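PDB 4ZOH: putative oxidoreductase FAD-binding subunit from Sulfolobus tokodaii, which binds FAD and probably passes electrons as the flavoprotein subunit of a molybdopterin-dependent oxidoreductase. Local coordinates for residues Ile124-Lys129 with Ile164-Phe169. Sequence-based numbering, arbitrary orientation.
Sequences IAMDAK and IQVPTF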
loop_
_atom_site.group_PDB
_atom_site.type_symbol
_atom_site.label_atom_id
_atom_site.label_comp_id
_atom_site.label_asym_id
_atom_site.label_seq_id
_atom_site.Cartn_x
_atom_site.Cartn_y
_atom_site.Cartn_z
ATOM N N ILE B 124 20.826 -49.452 14.183
ATOM C CA ILE B 124 21.308 -50.323 15.265
ATOM C C ILE B 124 21.121 -51.783 14.879
ATOM O O ILE B 124 21.967 -52.609 15.184
ATOM C CB ILE B 124 20.732 -49.958 16.662
ATOM C CG1 ILE B 124 21.566 -50.593 17.793
ATOM C CG2 ILE B 124 19.286 -50.320 16.787
ATOM C CD1 ILE B 124 22.640 -49.686 18.346
ATOM N N ALA B 125 20.028 -52.047 14.156
ATOM C CA ALA B 125 19.656 -53.384 13.689
ATOM C C ALA B 125 20.615 -53.869 12.631
ATOM O O ALA B 125 20.916 -55.062 12.541
ATOM C CB ALA B 125 18.256 -53.377 13.139
ATOM N N MET B 126 21.080 -52.926 11.820
ATOM C CA MET B 126 21.987 -53.208 10.750
ATOM C C MET B 126 23.477 -53.323 11.185
ATOM O O MET B 126 24.315 -53.683 10.365
ATOM C CB MET B 126 21.780 -52.140 9.688
ATOM C CG MET B 126 20.459 -52.290 8.971
ATOM S SD MET B 126 20.091 -50.941 7.834
ATOM C CE MET B 126 20.628 -51.605 6.214
ATOM N N ASP B 127 23.812 -53.032 12.446
ATOM C CA ASP B 127 25.257 -52.876 12.832
ATOM C C ASP B 127 25.976 -51.894 11.892
ATOM O O ASP B 127 27.133 -52.111 11.470
ATOM C CB ASP B 127 26.082 -54.200 12.958
ATOM C CG ASP B 127 25.345 -55.327 13.697
ATOM O OD1 ASP B 127 24.837 -55.094 14.816
ATOM O OD2 ASP B 127 25.247 -56.445 13.120
ATOM N N ALA B 128 25.264 -50.807 11.564
ATOM C CA ALA B 128 25.823 -49.702 10.802
ATOM C C ALA B 128 27.120 -49.189 11.424
ATOM O O ALA B 128 27.306 -49.275 12.676
ATOM C CB ALA B 128 24.816 -48.570 10.739
ATOM N N LYS B 129 27.997 -48.632 10.561
ATOM C CA LYS B 129 29.166 -47.866 11.049
ATOM C C LYS B 129 29.240 -46.435 10.476
ATOM O O LYS B 129 28.850 -46.195 9.328
ATOM C CB LYS B 129 30.477 -48.577 10.665
ATOM C CG LYS B 129 30.691 -49.960 11.264
ATOM C CD LYS B 129 32.049 -50.537 10.804
ATOM C CE LYS B 129 32.241 -51.997 11.218
ATOM N NZ LYS B 129 31.861 -52.209 12.645
ATOM N N ILE B 164 28.136 -43.216 6.172
ATOM C CA ILE B 164 27.487 -44.268 6.920
ATOM C C ILE B 164 27.684 -45.525 6.096
ATOM O O ILE B 164 27.497 -45.497 4.825
ATOM C CB ILE B 164 25.968 -43.997 7.193
ATOM C CG1 ILE B 164 25.754 -42.841 8.191
ATOM C CG2 ILE B 164 25.334 -45.210 7.890
ATOM C CD1 ILE B 164 26.173 -41.451 7.714
ATOM N N GLN B 165 28.117 -46.589 6.807
ATOM C CA GLN B 165 28.281 -47.982 6.223
ATOM C C GLN B 165 27.354 -49.020 6.848
ATOM O O GLN B 165 27.160 -49.080 8.083
ATOM C CB GLN B 165 29.703 -48.456 6.456
ATOM C CG GLN B 165 30.770 -47.741 5.630
ATOM C CD GLN B 165 32.110 -47.905 6.303
ATOM O OE1 GLN B 165 32.343 -48.930 6.956
ATOM N NE2 GLN B 165 32.979 -46.893 6.204
ATOM N N VAL B 166 26.757 -49.821 5.990
ATOM C CA VAL B 166 25.853 -50.894 6.407
ATOM C C VAL B 166 26.144 -52.125 5.518
ATOM O O VAL B 166 26.535 -51.964 4.352
ATOM C CB VAL B 166 24.348 -50.482 6.271
ATOM C CG1 VAL B 166 23.958 -49.403 7.307
ATOM C CG2 VAL B 166 23.966 -50.104 4.840
ATOM N N PRO B 167 25.927 -53.358 6.044
ATOM C CA PRO B 167 26.022 -54.550 5.186
ATOM C C PRO B 167 24.922 -54.491 4.124
ATOM O O PRO B 167 23.944 -53.735 4.273
ATOM C CB PRO B 167 25.758 -55.709 6.169
ATOM C CG PRO B 167 26.087 -55.144 7.524
ATOM C CD PRO B 167 25.625 -53.706 7.450
ATOM N N THR B 168 25.032 -55.299 3.076
ATOM C CA THR B 168 24.065 -55.245 1.977
ATOM C C THR B 168 22.772 -56.030 2.145
ATOM O O THR B 168 21.821 -55.827 1.373
ATOM C CB THR B 168 24.682 -55.658 0.642
ATOM O OG1 THR B 168 25.414 -56.851 0.850
ATOM C CG2 THR B 168 25.612 -54.602 0.192
ATOM N N PHE B 169 22.751 -56.931 3.141
ATOM C CA PHE B 169 21.575 -57.772 3.504
ATOM C C PHE B 169 20.821 -58.374 2.347
ATOM O O PHE B 169 19.579 -58.363 2.364
ATOM C CB PHE B 169 20.608 -57.015 4.422
ATOM C CG PHE B 169 21.238 -56.554 5.693
ATOM C CD1 PHE B 169 21.400 -57.438 6.759
ATOM C CD2 PHE B 169 21.671 -55.239 5.825
ATOM C CE1 PHE B 169 22.014 -57.008 7.922
ATOM C CE2 PHE B 169 22.254 -54.788 6.990
ATOM C CZ PHE B 169 22.436 -55.684 8.036
#
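The carbonyl oxygen of Q165 is gripped twice: K129 N donates a nearly straight hydrogen bond to Q165 O (2.7 Å), and A128 CA offers a CA-H...O contact to the same oxygen at 3.1 Å. The bond is returned from Q165 N to K129 O (2.7 Å), so K129 and Q165 form an antiparallel hydrogen-bonded pair. Their side chains share one face of the sheet; the long aliphatic part of K129 passes near Q165 OE1 while its amine leads away, and Q165 NE2 is hydrogen-bonded to E163 OE1. On the other face, A128 CB meets V166 CG1 at 3.6 Å, the small methyl fitting beside a branched valine that also packs on L123. This is where helix 119-125 ends in a Schellman motif, D127 taking the positive phi, and the chain enters strand 129-134 of the antiparallel sheet in the FAD-binding domain. M126, long and flexible, bends at chi3 (97°) to bring CE within 3.7 Å of F169 CE2 and beside V166 CB. Cutting M126 back to an alanine here removes everything past CB and is likely to open a gap between V166 and the F169 ring, the ring losing its CG and CE contacts and V166 its methyl partner. M126 O lies in the plane of that ring, at its edge 3.6 Å from F169 CZ, and P167, which has no N-H to offer, meets the same oxygen through CD at 3.2 Å.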